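Local atomic coordinates of FrpC operon protein (Neisseria meningitidis, PDB entry 5EDF), a protein that binds the FrpC protein and, as its iron-regulated partner, is putatively involved in adhesion. Residues Q82-A85 and H86-F90; L203-Q206 and E207-Y211. One frame throughout, in Å; residues are numbered along the deposited sequence. Where two conformers were deposited one is given.

Contact 1 (Q82-A85 and H86-F90)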
ATOM      1  N   GLN A  82       3.212 -18.357  -9.825  1.00 16.79           N
ATOM      2  CA  GLN A  82       3.828 -17.582 -10.919  1.00 16.31           C
ATOM      3  C   GLN A  82       4.752 -16.502 -10.383  1.00 17.08           C
ATOM      4  O   GLN A  82       5.808 -16.259 -10.963  1.00 21.61           O
ATOM      5  CB  GLN A  82       2.745 -16.977 -11.814  1.00 21.31           C
ATOM      6  CG  GLN A  82       1.940 -17.975 -12.632  1.00 28.17           C
ATOM      7  CD  GLN A  82       0.938 -18.789 -11.814  1.00 35.38           C
ATOM      8  OE1 GLN A  82       0.145 -18.238 -11.039  1.00 36.86           O
ATOM      9  NE2 GLN A  82       0.964 -20.112 -11.997  1.00 41.95           N
ATOM     10  N   ASN A  83       4.416 -15.869  -9.266  1.00 14.86           N
ATOM     11  CA  ASN A  83       5.192 -14.755  -8.753  1.00 15.45           C
ATOM     12  C   ASN A  83       6.044 -15.106  -7.528  1.00 13.02           C
ATOM     13  O   ASN A  83       6.729 -14.212  -6.968  1.00 14.37           O
ATOM     14  CB  ASN A  83       4.265 -13.560  -8.438  1.00 14.37           C
ATOM     15  CG  ASN A  83       3.337 -13.841  -7.250  1.00 13.66           C
ATOM     16  OD1 ASN A  83       3.701 -14.600  -6.353  1.00 13.38           O
ATOM     17  ND2 ASN A  83       2.166 -13.175  -7.206  1.00 14.02           N
ATOM     18  N   LYS A  84       6.031 -16.361  -7.089  1.00 13.41           N
ATOM     19  CA  LYS A  84       6.671 -16.702  -5.819  1.00 13.73           C
ATOM     20  C   LYS A  84       8.144 -16.268  -5.694  1.00 13.81           C
ATOM     21  O   LYS A  84       8.580 -15.934  -4.596  1.00 16.20           O
ATOM     22  CB  LYS A  84       6.546 -18.192  -5.498  1.00 16.57           C
ATOM     23  CG  LYS A  84       7.173 -19.136  -6.481  1.00 21.44           C
ATOM     24  CD  LYS A  84       7.135 -20.617  -5.987  1.00 20.48           C
ATOM     25  CE  LYS A  84       8.125 -20.916  -4.820  1.00 22.73           C
ATOM     26  NZ  LYS A  84       8.170 -22.395  -4.384  1.00 27.89           N
ATOM     27  N   ALA A  85       8.924 -16.343  -6.776  1.00 14.73           N
ATOM     28  CA  ALA A  85      10.329 -15.974  -6.667  1.00 16.61           C
ATOM     29  C   ALA A  85      10.517 -14.530  -6.229  1.00 16.22           C
ATOM     30  O   ALA A  85      11.498 -14.214  -5.551  1.00 15.97           O
ATOM     31  CB  ALA A  85      11.052 -16.231  -7.972  1.00 18.47           C
ATOM     32  N   HIS A  86       9.554 -13.674  -6.571  1.00 14.69           N
ATOM     33  CA  HIS A  86       9.598 -12.280  -6.134  1.00 15.10           C
ATOM     34  C   HIS A  86       9.402 -12.175  -4.630  1.00 14.09           C
ATOM     35  O   HIS A  86      10.075 -11.379  -3.945  1.00 15.14           O
ATOM     36  CB  HIS A  86       8.598 -11.437  -6.896  1.00 14.46           C
ATOM     37  CG  HIS A  86       8.887 -11.376  -8.359  1.00 16.42           C
ATOM     38  ND1 HIS A  86       9.834 -10.519  -8.886  1.00 17.17           N
ATOM     39  CD2 HIS A  86       8.411 -12.098  -9.405  1.00 18.50           C
ATOM     40  CE1 HIS A  86       9.916 -10.714 -10.193  1.00 17.65           C
ATOM     41  NE2 HIS A  86       9.063 -11.662 -10.535  1.00 20.49           N
ATOM     42  N   PHE A  87       8.465 -12.971  -4.089  1.00 14.36           N
ATOM     43  CA  PHE A  87       8.274 -13.046  -2.636  1.00 14.43           C
ATOM     44  C   PHE A  87       9.455 -13.655  -1.901  1.00 15.05           C
ATOM     45  O   PHE A  87       9.792 -13.208  -0.802  1.00 16.87           O
ATOM     46  CB  PHE A  87       6.996 -13.804  -2.289  1.00 13.72           C
ATOM     47  CG  PHE A  87       5.750 -12.998  -2.487  1.00 12.35           C
ATOM     48  CD1 PHE A  87       5.322 -12.147  -1.488  1.00 12.72           C
ATOM     49  CD2 PHE A  87       4.987 -13.069  -3.654  1.00 11.45           C
ATOM     50  CE1 PHE A  87       4.163 -11.408  -1.631  1.00 12.50           C
ATOM     51  CE2 PHE A  87       3.830 -12.301  -3.802  1.00 13.23           C
ATOM     52  CZ  PHE A  87       3.414 -11.490  -2.826  1.00 12.24           C
ATOM     53  N   ILE A  88      10.098 -14.667  -2.480  0.50 14.92           N
ATOM     54  CA  ILE A  88      11.261 -15.263  -1.829  0.50 15.39           C
ATOM     55  C   ILE A  88      12.390 -14.235  -1.706  0.50 16.83           C
ATOM     56  O   ILE A  88      13.022 -14.123  -0.665  0.50 18.17           O
ATOM     57  CB  ILE A  88      11.757 -16.505  -2.589  0.50 15.67           C
ATOM     58  CG1 ILE A  88      10.754 -17.633  -2.381  0.50 18.98           C
ATOM     59  CG2 ILE A  88      13.133 -16.909  -2.111  0.50 16.09           C
ATOM     60  CD1 ILE A  88      10.891 -18.762  -3.306  0.50 16.82           C
ATOM     61  N   GLN A  89      12.652 -13.493  -2.772  1.00 15.22           N
ATOM     62  CA  GLN A  89      13.613 -12.415  -2.711  1.00 16.01           C
ATOM     63  C   GLN A  89      13.243 -11.366  -1.652  1.00 16.28           C
ATOM     64  O   GLN A  89      14.069 -10.912  -0.863  1.00 18.50           O
ATOM     65  CB  GLN A  89      13.787 -11.796  -4.096  1.00 16.00           C
ATOM     66  CG  GLN A  89      14.812 -10.664  -4.149  1.00 17.52           C
ATOM     67  CD  GLN A  89      16.215 -11.158  -3.992  1.00 17.83           C
ATOM     68  OE1 GLN A  89      16.724 -11.869  -4.866  1.00 21.78           O
ATOM     69  NE2 GLN A  89      16.864 -10.790  -2.878  1.00 25.06           N
ATOM     70  N   PHE A  90      11.982 -10.972  -1.654  1.00 15.69           N
ATOM     71  CA  PHE A  90      11.461 -10.014  -0.683  1.00 16.35           C
ATOM     72  C   PHE A  90      11.676 -10.498   0.744  1.00 17.29           C
ATOM     73  O   PHE A  90      12.092  -9.739   1.602  1.00 18.72           O
ATOM     74  CB  PHE A  90       9.974  -9.823  -1.001  1.00 17.12           C
ATOM     75  CG  PHE A  90       9.165  -9.221   0.109  1.00 17.61           C
ATOM     76  CD1 PHE A  90       9.197  -7.881   0.349  1.00 17.59           C
ATOM     77  CD2 PHE A  90       8.347 -10.028   0.885  1.00 17.81           C
ATOM     78  CE1 PHE A  90       8.424  -7.345   1.377  1.00 17.02           C
ATOM     79  CE2 PHE A  90       7.583  -9.478   1.906  1.00 17.47           C
ATOM     80  CZ  PHE A  90       7.637  -8.155   2.140  1.00 18.77           C
TER
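Backbone bonds tie N83 to H86 and carry the chain into helix 84-93. H86 N gives to N83 O at 2.9 Å in a bent bond (138° at the hydrogen). One step on, the spacing becomes alpha-helical: I88 N meets K84 O at 2.9 Å, and Q89 N meets A85 O at 3.1 Å in a nearly straight bond. The polar-aromatic contact is between N83 and F87. With CG between its backbone N and carbonyl carbon (chi1 68°), N83 turns its amide to the F87 ring, and OD1 sits 3.4 Å from F87 CD2 near the ring plane. Amide and ring planes are 53° apart. ND2 of the same amide bonds to P78 O and E77 OE1, two bonds that would hold the amide's rotation. Apolar contact is slighter: K84 and I88 run side by side, K84 CE 3.8 Å from I88 CD1, while K84 NZ forms a salt bridge with E10. The imidazole of H86 has N83 O at its edge, stacks on Y66 and bonds to D96 through ND1. The helix start thus lies against strand 61-70, through Y66, and strand 98-105, through V98, which F87 touches.

Contact 2 (L203-Q206 and E207-Y211)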
ATOM      1  N   LEU A 203       5.899   8.452 -11.994  1.00 16.61           N
ATOM      2  CA  LEU A 203       4.692   7.742 -12.262  1.00 16.55           C
ATOM      3  C   LEU A 203       3.586   8.751 -12.520  1.00 17.46           C
ATOM      4  O   LEU A 203       3.587   9.857 -11.976  1.00 18.32           O
ATOM      5  CB  LEU A 203       4.340   6.846 -11.049  1.00 15.39           C
ATOM      6  CG  LEU A 203       5.393   5.796 -10.715  1.00 16.19           C
ATOM      7  CD1 LEU A 203       5.005   5.032  -9.417  1.00 16.59           C
ATOM      8  CD2 LEU A 203       5.609   4.809 -11.873  1.00 20.12           C
ATOM      9  N   THR A 204       2.624   8.374 -13.335  1.00 18.04           N
ATOM     10  CA  THR A 204       1.529   9.257 -13.652  1.00 17.17           C
ATOM     11  C   THR A 204       0.466   9.198 -12.582  1.00 15.95           C
ATOM     12  O   THR A 204       0.415   8.260 -11.772  1.00 14.79           O
ATOM     13  CB  THR A 204       0.859   8.891 -14.980  1.00 19.21           C
ATOM     14  OG1 THR A 204       0.184   7.635 -14.834  1.00 21.61           O
ATOM     15  CG2 THR A 204       1.872   8.782 -16.134  1.00 20.36           C
ATOM     16  N   GLN A 205      -0.422  10.178 -12.571  1.00 17.31           N
ATOM     17  CA  GLN A 205      -1.547  10.168 -11.677  1.00 15.06           C
ATOM     18  C   GLN A 205      -2.392   8.912 -11.881  1.00 16.55           C
ATOM     19  O   GLN A 205      -2.925   8.350 -10.917  1.00 15.02           O
ATOM     20  CB  GLN A 205      -2.407  11.414 -11.822  1.00 17.51           C
ATOM     21  CG  GLN A 205      -3.496  11.490 -10.781  1.00 17.51           C
ATOM     22  CD  GLN A 205      -4.388  12.719 -10.891  1.00 17.24           C
ATOM     23  OE1 GLN A 205      -4.322  13.478 -11.863  1.00 18.06           O
ATOM     24  NE2 GLN A 205      -5.289  12.887  -9.923  1.00 17.00           N
ATOM     25  N   GLN A 206      -2.515   8.485 -13.135  1.00 15.57           N
ATOM     26  CA  GLN A 206      -3.313   7.310 -13.441  1.00 16.74           C
ATOM     27  C   GLN A 206      -2.712   6.058 -12.816  1.00 16.03           C
ATOM     28  O   GLN A 206      -3.435   5.203 -12.292  1.00 16.84           O
ATOM     29  CB  GLN A 206      -3.513   7.141 -14.948  1.00 20.64           C
ATOM     30  CG  GLN A 206      -4.363   8.237 -15.610  1.00 23.54           C
ATOM     31  CD  GLN A 206      -3.575   9.456 -16.088  1.00 23.01           C
ATOM     32  OE1 GLN A 206      -2.407   9.667 -15.733  1.00 25.93           O
ATOM     33  NE2 GLN A 206      -4.229  10.274 -16.898  1.00 27.44           N
ATOM     34  N   GLU A 207      -1.386   5.923 -12.875  1.00 16.32           N
ATOM     35  CA  GLU A 207      -0.712   4.790 -12.224  1.00 16.22           C
ATOM     36  C   GLU A 207      -0.905   4.819 -10.715  1.00 13.85           C
ATOM     37  O   GLU A 207      -1.215   3.799 -10.109  1.00 14.59           O
ATOM     38  CB  GLU A 207       0.779   4.800 -12.534  1.00 15.96           C
ATOM     39  CG  GLU A 207       1.089   4.433 -13.981  1.00 18.88           C
ATOM     40  CD  GLU A 207       2.559   4.571 -14.310  1.00 20.62           C
ATOM     41  OE1 GLU A 207       3.066   5.725 -14.346  1.00 20.75           O
ATOM     42  OE2 GLU A 207       3.205   3.534 -14.608  1.00 21.25           O
ATOM     43  N   LEU A 208      -0.760   5.996 -10.119  1.00 12.63           N
ATOM     44  CA  LEU A 208      -0.839   6.138  -8.660  1.00 11.54           C
ATOM     45  C   LEU A 208      -2.264   5.969  -8.123  1.00 12.58           C
ATOM     46  O   LEU A 208      -2.504   5.196  -7.203  1.00 12.53           O
ATOM     47  CB  LEU A 208      -0.245   7.487  -8.256  1.00 13.87           C
ATOM     48  CG  LEU A 208       1.222   7.714  -8.583  1.00 13.42           C
ATOM     49  CD1 LEU A 208       1.618   9.196  -8.462  1.00 18.34           C
ATOM     50  CD2 LEU A 208       2.053   6.886  -7.629  1.00 16.24           C
ATOM     51  N   VAL A 209      -3.227   6.683  -8.718  1.00 12.71           N
ATOM     52  CA  VAL A 209      -4.639   6.501  -8.353  1.00 12.72           C
ATOM     53  C   VAL A 209      -5.112   5.091  -8.650  1.00 13.46           C
ATOM     54  O   VAL A 209      -5.840   4.491  -7.847  1.00 14.46           O
ATOM     55  CB  VAL A 209      -5.563   7.576  -9.026  1.00 12.52           C
ATOM     56  CG1 VAL A 209      -7.038   7.251  -8.769  1.00 14.80           C
ATOM     57  CG2 VAL A 209      -5.239   8.944  -8.448  1.00 14.92           C
ATOM     58  N   GLY A 210      -4.695   4.515  -9.772  1.00 13.66           N
ATOM     59  CA  GLY A 210      -5.069   3.149 -10.093  1.00 14.35           C
ATOM     60  C   GLY A 210      -4.660   2.182  -9.001  1.00 13.82           C
ATOM     61  O   GLY A 210      -5.424   1.286  -8.633  1.00 14.72           O
ATOM     62  N   TYR A 211      -3.440   2.327  -8.515  1.00 12.90           N
ATOM     63  CA  TYR A 211      -2.941   1.463  -7.436  1.00 11.37           C
ATOM     64  C   TYR A 211      -3.839   1.640  -6.225  1.00 11.81           C
ATOM     65  O   TYR A 211      -4.271   0.632  -5.626  1.00 11.83           O
ATOM     66  CB  TYR A 211      -1.474   1.816  -7.164  1.00 12.25           C
ATOM     67  CG  TYR A 211      -0.726   0.864  -6.236  1.00 10.10           C
ATOM     68  CD1 TYR A 211       0.371   0.173  -6.677  1.00 11.98           C
ATOM     69  CD2 TYR A 211      -1.134   0.687  -4.917  1.00 11.40           C
ATOM     70  CE1 TYR A 211       1.072  -0.678  -5.836  1.00 12.55           C
ATOM     71  CE2 TYR A 211      -0.451  -0.168  -4.084  1.00 10.91           C
ATOM     72  CZ  TYR A 211       0.652  -0.860  -4.538  1.00 12.02           C
ATOM     73  OH  TYR A 211       1.289  -1.711  -3.630  1.00 12.75           O
TER
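A capping box opens helix 205-224: T204 at the N-cap and E207 three residues on exchange side-chain-to-backbone bonds. E207 N gives to T204 OG1 at 3.0 Å, nearly straight. In return T204 N gives to E207 OE1 at 2.9 Å and 168°, E207 OE1 accepting through its anti lone pair, the one turned away from OE2. The first torsions bring both groups within reach. T204 OG1 stands between its own backbone N and carbonyl carbon (chi1 68°), facing into the first turn, whereas E207 CG lies beside its backbone N (chi1 -71°) and the chain then runs out extended, back across the threonine at about a right angle. The carboxylate is held through both oxygens, since OE2 accepts from W74 NE1. Its negative charge close to the helix start would be expected to interact well with the helix dipole.

Beside the box, L203 crosses both E207 and L208 at about right angles. L203 CD2 lies 3.7 Å from E207 OE1, and L203 CD1 meets L208 CD2 at 3.9 Å, an apolar contact between buried residues that bracket the cap. Behind them the regular i to i+4 helical bonding begins: L208 N to T204 O, V209 N to Q205 O at 2.8 Å, and G210 N to Q206 O. Q205 and V209 point the same way, Q205 CG 3.9 Å from V209 CG2, while the Q205 amide bonds to S128 OG and A129 N. L208 packs on Y153, I163 and H165 of the large antiparallel sheet. Reciprocal capping joined to a leucine pair spanning the helix start, L203 before the N-cap and L208 within the first turns, is the arrangement of a hydrophobic staple beside a capping box.

How the contacts relate
Each contact is the N-terminal start of a helix, and the two follow in series along one chain, their centres 24 Å apart and nearest atoms about 10 Å apart without touching. Contact 2 has a capping box; in contact 1 N80 OD1, just before the segment, accepts from N83 N. Strand 73-77, at one edge of the large antiparallel sheet, serves both: E77 accepts from N83 ND2 in contact 1, and W74 NE1 gives to E207 OE2 in contact 2. The azide pocket of L110, S111, M114 and I162 includes no residue of either contact, although I162 belongs to strand 161-167, on which L208 rests.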